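PDB 6R5T: periplasmic beta-glucosidase from Pseudomonas aeruginosa, which probably hydrolyses terminal, non-reducing beta-D-glucosyl residues to release beta-D-glucose, as a family 3 glycoside hydrolase of the periplasm. Local coordinates for residues Asn51-Pro56 with His76-Ala81; His82-Ile87 with Ser399-Pro404; Pro56-Met61 with Arg332-Pro337. The protein carries 1 engineered substitution. All coordinates share one frame; numbering follows the deposited sequence.

Contact 1. Residues Asn51-Pro56 with His76-Ala81. With BGC (beta-D-glucopyranose), chain C; GAL (beta-D-galactopyranose), chain B.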
loop_
_atom_site.group_PDB
_atom_site.type_symbol
_atom_site.label_atom_id
_atom_site.label_comp_id
_atom_site.label_asym_id
_atom_site.label_seq_id
_atom_site.Cartn_x
_atom_site.Cartn_y
_atom_site.Cartn_z
ATOM N N ASN A 51 31.365 -14.375 2.316
ATOM C CA ASN A 51 32.043 -13.122 2.743
ATOM C C ASN A 51 33.549 -13.310 2.937
ATOM O O ASN A 51 34.158 -12.362 3.442
ATOM C CB ASN A 51 31.391 -12.549 4.000
ATOM C CG ASN A 51 30.083 -11.820 3.749
ATOM O OD1 ASN A 51 29.701 -11.611 2.607
ATOM N ND2 ASN A 51 29.366 -11.505 4.816
ATOM N N THR A 52 34.156 -14.409 2.469
ATOM C CA THR A 52 35.639 -14.523 2.348
ATOM C C THR A 52 35.971 -14.390 0.866
ATOM O O THR A 52 35.451 -15.184 0.087
ATOM C CB THR A 52 36.129 -15.855 2.946
ATOM O OG1 THR A 52 35.894 -15.781 4.347
ATOM C CG2 THR A 52 37.563 -16.149 2.618
ATOM N N VAL A 53 36.766 -13.390 0.458
ATOM C CA VAL A 53 36.693 -12.924 -0.956
ATOM C C VAL A 53 38.054 -12.685 -1.620
ATOM O O VAL A 53 38.081 -11.996 -2.646
ATOM C CB VAL A 53 35.857 -11.632 -1.044
ATOM C CG1 VAL A 53 34.455 -11.893 -0.485
ATOM C CG2 VAL A 53 36.534 -10.491 -0.330
ATOM N N THR A 54 39.138 -13.165 -1.039
ATOM C CA THR A 54 40.462 -13.017 -1.689
ATOM C C THR A 54 41.090 -14.392 -1.868
ATOM O O THR A 54 40.811 -15.286 -1.073
ATOM C CB THR A 54 41.408 -12.090 -0.933
ATOM O OG1 THR A 54 41.869 -12.783 0.221
ATOM C CG2 THR A 54 40.746 -10.791 -0.522
ATOM N N ARG A 55 41.907 -14.511 -2.884
ATOM C CA ARG A 55 42.527 -15.817 -3.225
ATOM C C ARG A 55 43.255 -16.399 -2.010
ATOM O O ARG A 55 43.034 -17.562 -1.664
ATOM C CB ARG A 55 43.468 -15.722 -4.419
ATOM C CG ARG A 55 44.276 -17.008 -4.557
ATOM C CD ARG A 55 45.352 -16.827 -5.576
ATOM N NE ARG A 55 44.821 -16.856 -6.919
ATOM C CZ ARG A 55 45.557 -17.042 -8.015
ATOM N NH1 ARG A 55 46.873 -17.244 -7.934
ATOM N NH2 ARG A 55 44.959 -17.096 -9.181
ATOM N N PRO A 56 44.160 -15.667 -1.322
ATOM C CA PRO A 56 44.847 -16.269 -0.180
ATOM C C PRO A 56 43.913 -16.746 0.937
ATOM O O PRO A 56 44.169 -17.766 1.571
ATOM C CB PRO A 56 45.849 -15.219 0.323
ATOM C CG PRO A 56 45.683 -14.009 -0.582
ATOM C CD PRO A 56 44.708 -14.349 -1.700
ATOM N N HIS A 76 32.519 -21.054 -2.068
ATOM C CA HIS A 76 32.654 -19.698 -1.482
ATOM C C HIS A 76 31.730 -18.745 -2.219
ATOM O O HIS A 76 31.806 -18.683 -3.465
ATOM C CB HIS A 76 34.113 -19.203 -1.543
ATOM C CG HIS A 76 34.975 -19.861 -0.529
ATOM N ND1 HIS A 76 35.487 -21.136 -0.746
ATOM C CD2 HIS A 76 35.394 -19.464 0.707
ATOM C CE1 HIS A 76 36.161 -21.472 0.352
ATOM N NE2 HIS A 76 36.144 -20.480 1.227
ATOM N N ALA A 77 30.905 -18.043 -1.456
ATOM C CA ALA A 77 29.913 -17.118 -2.028
ATOM C C ALA A 77 30.144 -15.698 -1.541
ATOM O O ALA A 77 30.736 -15.466 -0.481
ATOM C CB ALA A 77 28.523 -17.629 -1.714
ATOM N N TYR A 78 29.557 -14.774 -2.303
ATOM C CA TYR A 78 29.545 -13.335 -1.955
ATOM C C TYR A 78 28.383 -12.645 -2.652
ATOM O O TYR A 78 27.762 -13.195 -3.524
ATOM C CB TYR A 78 30.876 -12.743 -2.344
ATOM C CG TYR A 78 31.243 -11.389 -1.794
ATOM C CD1 TYR A 78 31.021 -11.049 -0.473
ATOM C CD2 TYR A 78 31.861 -10.471 -2.619
ATOM C CE1 TYR A 78 31.401 -9.816 0.034
ATOM C CE2 TYR A 78 32.272 -9.239 -2.120
ATOM C CZ TYR A 78 32.041 -8.927 -0.791
ATOM O OH TYR A 78 32.463 -7.733 -0.273
ATOM N N ASP A 79 28.099 -11.441 -2.197
ATOM C CA ASP A 79 27.024 -10.535 -2.696
ATOM C C ASP A 79 27.653 -9.677 -3.805
ATOM O O ASP A 79 27.936 -8.517 -3.599
ATOM C CB ASP A 79 26.455 -9.749 -1.523
ATOM C CG ASP A 79 25.519 -10.565 -0.643
ATOM O OD1 ASP A 79 24.508 -11.076 -1.200
ATOM O OD2 ASP A 79 25.752 -10.663 0.591
ATOM N N VAL A 80 27.865 -10.280 -4.955
ATOM C CA VAL A 80 28.348 -9.605 -6.165
ATOM C C VAL A 80 27.096 -9.181 -6.924
ATOM O O VAL A 80 26.548 -9.936 -7.676
ATOM C CB VAL A 80 29.304 -10.491 -6.964
ATOM C CG1 VAL A 80 29.777 -9.768 -8.164
ATOM C CG2 VAL A 80 30.497 -10.910 -6.137
ATOM N N ALA A 81 26.580 -8.027 -6.549
ATOM C CA ALA A 81 25.248 -7.547 -6.988
ATOM C C ALA A 81 25.354 -6.745 -8.287
ATOM O O ALA A 81 24.529 -6.947 -9.170
ATOM C CB ALA A 81 24.676 -6.718 -5.868
HETATM C C2 BGC C . 22.141 -11.134 0.801
HETATM C C3 BGC C . 22.557 -11.767 2.144
HETATM C C4 BGC C . 22.257 -10.697 3.228
HETATM C C5 BGC C . 20.741 -10.434 3.178
HETATM C C6 BGC C . 20.297 -9.359 4.145
HETATM C C1 BGC C . 20.661 -10.742 0.868
HETATM O O1 BGC C . 20.424 -10.080 -0.336
HETATM O O2 BGC C . 22.321 -11.983 -0.327
HETATM O O3 BGC C . 23.976 -12.024 2.116
HETATM O O4 BGC C . 22.621 -11.253 4.501
HETATM O O5 BGC C . 20.436 -9.842 1.950
HETATM O O6 BGC C . 18.877 -9.195 4.070
HETATM C C1 GAL B . 23.609 -10.530 5.243
HETATM C C2 GAL B . 24.970 -10.475 4.522
HETATM C C3 GAL B . 25.962 -9.755 5.442
HETATM C C4 GAL B . 25.398 -8.349 5.755
HETATM C C5 GAL B . 23.988 -8.508 6.356
HETATM C C6 GAL B . 23.309 -7.160 6.565
HETATM O O2 GAL B . 25.403 -11.796 4.239
HETATM O O3 GAL B . 27.211 -9.635 4.730
HETATM O O4 GAL B . 25.341 -7.676 4.475
HETATM O O5 GAL B . 23.084 -9.234 5.451
HETATM O O6 GAL B . 21.966 -7.379 7.064
HETATM O O HOH W 1 27.906 -12.725 1.011
HETATM O O HOH W 2 27.751 -9.392 1.910
HETATM O O HOH W 3 33.181 -16.515 0.621
#
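Val53 lays its CG1 methyl squarely over the phenol of Tyr78: CG1 stands 3.4 Å from the centroid of the Tyr78 ring, and the approach is only 8° off the ring normal, which defines a CH-pi contact centred on the face. The same ring is met in its plane, at the edge, by the amide of Asn51, whose OD1 comes to 3.4 Å from Tyr78 CD1. Amide and ring planes stand 85° apart; the ring has a methyl over one face and an amide oxygen at its edge. Tyr78 reaches this place with CG anti to its own backbone N (chi1 -165°).

On the backbone, Asn51 N donates to Ala77 O at 3.1 Å, and a water bridges Thr52 O and Ala77 O, hydrogen-bonded to both carbonyl oxygens. Beyond this, the Asn51 amide turns to the substrate pocket. Its ND2 donates to O3 of the galactose at 2.9 Å, while OD1 is linked through two waters to Asp79 OD2. Asp79 grips the glucose with both carboxylate oxygens, OD1 taking the proton of O2 (2.5 Å) and OD2 that of O3 (2.7 Å). Lys176, His177, Arg137 and Glu486 also bond to that glucose.

Residues 51-56 follow strand 48-50 of the TIM-type barrel, while 76-81 take in the end of the neighbouring parallel strand 75-78 and the loop after it; helix 55-65 joins the strands in a beta-alpha-beta crossover. His76 packs on that helix through Ile58 and Met61, and strand 75-78 pairs on its other flank with strand 121-122.

Contact 2. Residues His82-Ile87 with Ser399-Pro404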
loop_
_atom_site.group_PDB
_atom_site.type_symbol
_atom_site.label_atom_id
_atom_site.label_comp_id
_atom_site.label_asym_id
_atom_site.label_seq_id
_atom_site.Cartn_x
_atom_site.Cartn_y
_atom_site.Cartn_z
ATOM N N HIS A 82 26.307 -5.809 -8.369
ATOM C CA HIS A 82 26.496 -4.933 -9.544
ATOM C C HIS A 82 27.987 -4.646 -9.685
ATOM O O HIS A 82 28.354 -3.496 -9.920
ATOM C CB HIS A 82 25.644 -3.657 -9.445
ATOM C CG HIS A 82 25.884 -2.806 -8.255
ATOM N ND1 HIS A 82 26.634 -1.666 -8.308
ATOM C CD2 HIS A 82 25.478 -2.928 -6.981
ATOM C CE1 HIS A 82 26.677 -1.111 -7.103
ATOM N NE2 HIS A 82 26.002 -1.885 -6.257
ATOM N N GLY A 83 28.797 -5.691 -9.506
ATOM C CA GLY A 83 30.258 -5.524 -9.565
ATOM C C GLY A 83 30.903 -6.204 -8.416
ATOM O O GLY A 83 30.308 -6.284 -7.332
ATOM N N HIS A 84 32.138 -6.669 -8.621
ATOM C CA HIS A 84 32.962 -7.241 -7.552
ATOM C C HIS A 84 33.972 -6.237 -7.030
ATOM O O HIS A 84 33.803 -5.738 -5.952
ATOM C CB HIS A 84 33.566 -8.569 -8.039
ATOM C CG HIS A 84 34.407 -9.172 -6.987
ATOM N ND1 HIS A 84 33.898 -9.447 -5.761
ATOM C CD2 HIS A 84 35.723 -9.492 -6.954
ATOM C CE1 HIS A 84 34.849 -9.954 -4.989
ATOM N NE2 HIS A 84 35.986 -9.991 -5.688
ATOM N N ARG A 85 34.970 -5.896 -7.839
ATOM C CA ARG A 85 35.946 -4.826 -7.511
ATOM C C ARG A 85 35.714 -3.619 -8.411
ATOM O O ARG A 85 35.738 -2.511 -7.869
ATOM C CB ARG A 85 37.390 -5.345 -7.637
ATOM C CG ARG A 85 37.833 -6.207 -6.474
ATOM C CD ARG A 85 39.244 -6.819 -6.615
ATOM N NE ARG A 85 39.208 -7.972 -7.496
ATOM C CZ ARG A 85 39.464 -7.990 -8.788
ATOM N NH1 ARG A 85 39.868 -6.896 -9.419
ATOM N NH2 ARG A 85 39.271 -9.091 -9.496
ATOM N N THR A 86 35.459 -3.837 -9.694
ATOM C CA THR A 86 35.020 -2.756 -10.592
ATOM C C THR A 86 33.496 -2.667 -10.422
ATOM O O THR A 86 32.793 -3.603 -10.807
ATOM C CB THR A 86 35.380 -2.976 -12.046
ATOM O OG1 THR A 86 36.774 -3.244 -12.164
ATOM C CG2 THR A 86 35.010 -1.783 -12.860
ATOM N N ILE A 87 33.040 -1.588 -9.810
ATOM C CA ILE A 87 31.591 -1.462 -9.511
ATOM C C ILE A 87 30.891 -0.759 -10.666
ATOM O O ILE A 87 31.244 0.343 -11.066
ATOM C CB ILE A 87 31.400 -0.782 -8.160
ATOM C CG1 ILE A 87 32.214 -1.477 -7.058
ATOM C CG2 ILE A 87 29.917 -0.728 -7.844
ATOM C CD1 ILE A 87 32.082 -3.008 -7.033
ATOM N N SER A 399 28.010 -2.776 -2.639
ATOM C CA SER A 399 29.181 -2.473 -3.499
ATOM C C SER A 399 30.262 -3.539 -3.341
ATOM O O SER A 399 31.341 -3.347 -3.910
ATOM C CB SER A 399 29.700 -1.102 -3.199
ATOM O OG SER A 399 30.123 -0.991 -1.864
ATOM N N ALA A 400 29.970 -4.670 -2.692
ATOM C CA ALA A 400 30.854 -5.856 -2.740
ATOM C C ALA A 400 32.283 -5.444 -2.328
ATOM O O ALA A 400 32.424 -4.810 -1.294
ATOM C CB ALA A 400 30.775 -6.483 -4.131
ATOM N N ALA A 401 33.283 -5.802 -3.118
ATOM C CA ALA A 401 34.702 -5.519 -2.795
ATOM C C ALA A 401 35.159 -4.207 -3.421
ATOM O O ALA A 401 36.381 -3.945 -3.457
ATOM C CB ALA A 401 35.560 -6.660 -3.227
ATOM N N GLY A 402 34.230 -3.375 -3.889
ATOM C CA GLY A 402 34.610 -2.054 -4.414
ATOM C C GLY A 402 35.326 -1.230 -3.372
ATOM O O GLY A 402 34.902 -1.166 -2.189
ATOM N N VAL A 403 36.335 -0.514 -3.842
ATOM C CA VAL A 403 37.176 0.342 -2.988
ATOM C C VAL A 403 36.780 1.784 -3.261
ATOM O O VAL A 403 37.056 2.276 -4.370
ATOM C CB VAL A 403 38.652 0.099 -3.347
ATOM C CG1 VAL A 403 39.542 0.953 -2.490
ATOM C CG2 VAL A 403 39.026 -1.361 -3.217
ATOM N N PRO A 404 36.204 2.505 -2.292
ATOM C CA PRO A 404 35.837 3.900 -2.554
ATOM C C PRO A 404 37.005 4.734 -3.090
ATOM O O PRO A 404 36.819 5.528 -3.982
ATOM C CB PRO A 404 35.338 4.385 -1.193
ATOM C CG PRO A 404 34.760 3.148 -0.564
ATOM C CD PRO A 404 35.721 2.046 -0.980
HETATM O O HOH W 4 37.239 -0.665 -6.579
#
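A type II' beta turn, Ser399 to Gly402, sits against the loop that follows barrel strand 75-78, joining the N-terminal and C-terminal family 3 regions of the chain. The turn is closed by Gly402 N donating to Ser399 O at 2.9 Å. Across the contact another amide of the turn, Ala401 N, lies 2.9 Å from His84 O, but the N-H...O angle of 125° makes this a weak bond.

Packing carries more of the interface. The Ala401 methyl lies over one face of the His84 imidazole, with CB 4.1 Å from the ring centroid and 25° off its normal, displaced toward the rim near CE1. CG of His84 is anti to its backbone N (chi1 180°), which swings the ring back to the turn although its first bond points away; NE2 is hydrogen-bonded to Asp117 OD2, which also takes Arg85 NE in a salt bridge. Ala400 CB presses on the neighbouring carbonyl, 3.2 Å from Gly83 O. Ile87 packs against the turn from the far end of the loop: its CD1 is 3.2 Å from Ser399 O, and its CG1 lies 3.6 Å from Gly402 CA, a close approach of side chain to backbone.

Beside the turn, a water donates to Arg85 O (2.7 Å) and accepts from Val403 N, bridging the backbones. His82 is bonded through NE2 to Ser397 O, just before the turn. Ala400 lies about 10 Å from the bound galactose, measured from its side chain. Such docking of a loop of the second domain on a loop of the TIM-type barrel is consistent with the two-domain active-site architecture of family 3 glycosidases.

Contact 3. Residues Pro56-Met61 with Arg332-Pro337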
loop_
_atom_site.group_PDB
_atom_site.type_symbol
_atom_site.label_atom_id
_atom_site.label_comp_id
_atom_site.label_asym_id
_atom_site.label_seq_id
_atom_site.Cartn_x
_atom_site.Cartn_y
_atom_site.Cartn_z
ATOM N N PRO A 56 44.160 -15.667 -1.322
ATOM C CA PRO A 56 44.847 -16.269 -0.180
ATOM C C PRO A 56 43.913 -16.746 0.937
ATOM O O PRO A 56 44.169 -17.766 1.571
ATOM C CB PRO A 56 45.849 -15.219 0.323
ATOM C CG PRO A 56 45.683 -14.009 -0.582
ATOM C CD PRO A 56 44.708 -14.349 -1.700
ATOM N N ASP A 57 42.863 -15.993 1.211
ATOM C CA ASP A 57 41.922 -16.313 2.316
ATOM C C ASP A 57 41.054 -17.510 1.933
ATOM O O ASP A 57 40.857 -18.404 2.800
ATOM C CB ASP A 57 41.011 -15.137 2.609
ATOM C CG ASP A 57 41.711 -13.951 3.221
ATOM O OD1 ASP A 57 42.736 -14.179 3.884
ATOM O OD2 ASP A 57 41.174 -12.829 3.041
ATOM N N ILE A 58 40.629 -17.545 0.686
ATOM C CA ILE A 58 39.819 -18.690 0.185
ATOM C C ILE A 58 40.704 -19.944 0.102
ATOM O O ILE A 58 40.246 -21.043 0.503
ATOM C CB ILE A 58 39.142 -18.356 -1.149
ATOM C CG1 ILE A 58 38.090 -17.251 -0.946
ATOM C CG2 ILE A 58 38.530 -19.621 -1.737
ATOM C CD1 ILE A 58 37.437 -16.776 -2.242
ATOM N N ARG A 59 41.917 -19.807 -0.428
ATOM C CA ARG A 59 42.831 -20.983 -0.479
ATOM C C ARG A 59 43.004 -21.539 0.936
ATOM O O ARG A 59 43.053 -22.799 1.094
ATOM C CB ARG A 59 44.193 -20.551 -1.042
ATOM C CG ARG A 59 44.318 -20.455 -2.542
ATOM C CD ARG A 59 45.798 -20.378 -2.940
ATOM N NE ARG A 59 46.323 -21.744 -2.880
ATOM C CZ ARG A 59 46.318 -22.620 -3.869
ATOM N NH1 ARG A 59 45.933 -22.296 -5.089
ATOM N NH2 ARG A 59 46.791 -23.826 -3.646
ATOM N N ALA A 60 43.212 -20.692 1.949
ATOM C CA ALA A 60 43.461 -21.114 3.350
ATOM C C ALA A 60 42.278 -21.946 3.871
ATOM O O ALA A 60 42.477 -22.995 4.526
ATOM C CB ALA A 60 43.730 -19.910 4.220
ATOM N N MET A 61 41.052 -21.557 3.524
ATOM C CA MET A 61 39.881 -22.374 3.912
ATOM C C MET A 61 39.867 -23.703 3.164
ATOM O O MET A 61 39.589 -24.768 3.794
ATOM C CB MET A 61 38.597 -21.656 3.548
ATOM C CG MET A 61 38.575 -20.284 4.074
ATOM S SD MET A 61 38.138 -20.419 5.736
ATOM C CE MET A 61 37.094 -18.960 5.766
ATOM N N ARG A 332 40.353 -24.814 -8.756
ATOM C CA ARG A 332 40.231 -24.383 -10.177
ATOM C C ARG A 332 40.065 -22.866 -10.297
ATOM O O ARG A 332 40.491 -22.322 -11.337
ATOM C CB ARG A 332 39.107 -25.128 -10.869
ATOM C CG ARG A 332 37.710 -24.834 -10.323
ATOM C CD ARG A 332 36.682 -25.852 -10.744
ATOM N NE ARG A 332 36.653 -26.023 -12.181
ATOM C CZ ARG A 332 37.185 -27.043 -12.875
ATOM N NH1 ARG A 332 37.713 -28.081 -12.264
ATOM N NH2 ARG A 332 37.120 -27.048 -14.181
ATOM N N ARG A 333 39.546 -22.178 -9.268
ATOM C CA ARG A 333 39.436 -20.695 -9.290
ATOM C C ARG A 333 40.530 -20.053 -8.433
ATOM O O ARG A 333 40.454 -18.849 -8.172
ATOM C CB ARG A 333 38.020 -20.298 -8.830
ATOM C CG ARG A 333 36.951 -20.786 -9.784
ATOM C CD ARG A 333 35.549 -20.297 -9.350
ATOM N NE ARG A 333 34.632 -20.716 -10.363
ATOM C CZ ARG A 333 34.106 -21.937 -10.499
ATOM N NH1 ARG A 333 34.215 -22.850 -9.552
ATOM N NH2 ARG A 333 33.371 -22.187 -11.544
ATOM N N LEU A 334 41.535 -20.834 -7.978
ATOM C CA LEU A 334 42.517 -20.354 -6.974
ATOM C C LEU A 334 43.956 -20.389 -7.506
ATOM O O LEU A 334 44.846 -20.188 -6.700
ATOM C CB LEU A 334 42.332 -21.194 -5.721
ATOM C CG LEU A 334 40.997 -20.955 -5.030
ATOM C CD1 LEU A 334 40.760 -21.958 -3.929
ATOM C CD2 LEU A 334 40.966 -19.541 -4.480
ATOM N N GLY A 335 44.126 -20.619 -8.794
ATOM C CA GLY A 335 45.442 -20.727 -9.469
ATOM C C GLY A 335 46.256 -21.889 -8.919
ATOM O O GLY A 335 45.653 -22.830 -8.313
ATOM N N LYS A 336 47.584 -21.793 -9.065
ATOM C CA LYS A 336 48.576 -22.821 -8.618
ATOM C C LYS A 336 49.200 -22.420 -7.287
ATOM O O LYS A 336 49.336 -21.229 -7.011
ATOM C CB LYS A 336 49.733 -22.963 -9.614
ATOM C CG LYS A 336 49.365 -23.002 -11.095
ATOM C CD LYS A 336 48.917 -24.354 -11.596
ATOM C CE LYS A 336 47.453 -24.422 -11.978
ATOM N NZ LYS A 336 47.172 -25.623 -12.800
ATOM N N PRO A 337 49.655 -23.391 -6.459
ATOM C CA PRO A 337 50.104 -23.114 -5.088
ATOM C C PRO A 337 51.333 -22.191 -4.991
ATOM O O PRO A 337 51.562 -21.600 -3.927
ATOM C CB PRO A 337 50.483 -24.492 -4.529
ATOM C CG PRO A 337 49.784 -25.477 -5.447
ATOM C CD PRO A 337 49.781 -24.814 -6.811
#
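Polar contacts centre on the guanidinium of Arg59, which meets two consecutive backbone carbonyls with one nitrogen. NH1 donates to Leu334 O at 2.9 Å with an N-H...O angle of 144°; the oxygen lies in the guanidinium plane, whereas the donor stands 58° out of the carbonyl plane and so misses a lone pair. The second bond, from NH1 to Gly335 O, is weak at 3.3 Å. Gly335 O lies at the edge of the guanidinium, near its plane. A bend at chi3 (79°) of Arg59 carries the group from the helix to these oxygens.

The helix is 55-65, the crossover helix between the second and third parallel strands of the TIM-type barrel, and the partner is the loop that leads from helix 307-323 toward helix 352-362; the contact is structural, joining helix and loop on the barrel's outer side, far from the sugar.

Face packing comes from Pro337, whose CA lies over one face of the guanidinium, 3.7 Å from Arg59 NH2 and displaced toward the rim.

Apolar contacts are made by Leu334. Its side chain runs alongside that of Arg59 in the opposite direction, CB being 3.8 Å from Arg59 CG, while it crosses Ile58 at about a right angle, with Leu334 CD2 3.7 Å from Ile58 CG2. Ile58 also touches His76 and Thr52.

From the N terminus, the chain leaves strand 48-50, enters helix 55-65 through 51-56 and returns along strand 75-78, where contact 1 closes a short crossover of the barrel. Contact 2 opens directly afterwards, in series with contact 1, and closes only at 399-404, more than 300 residues on. Contact 3 starts at Pro56, shared with contact 1, and closes at 332-337, so its span crosses those of both others. Tyr78 OH of contact 1 lies 3.1 Å from Ala400 O of contact 2, a probable hydrogen bond, and His76 packs on Ile58 of contact 3. Contacts 2 and 3 do not touch. Together they tie the barrel to the 332-337 loop and the C-terminal family 3 region.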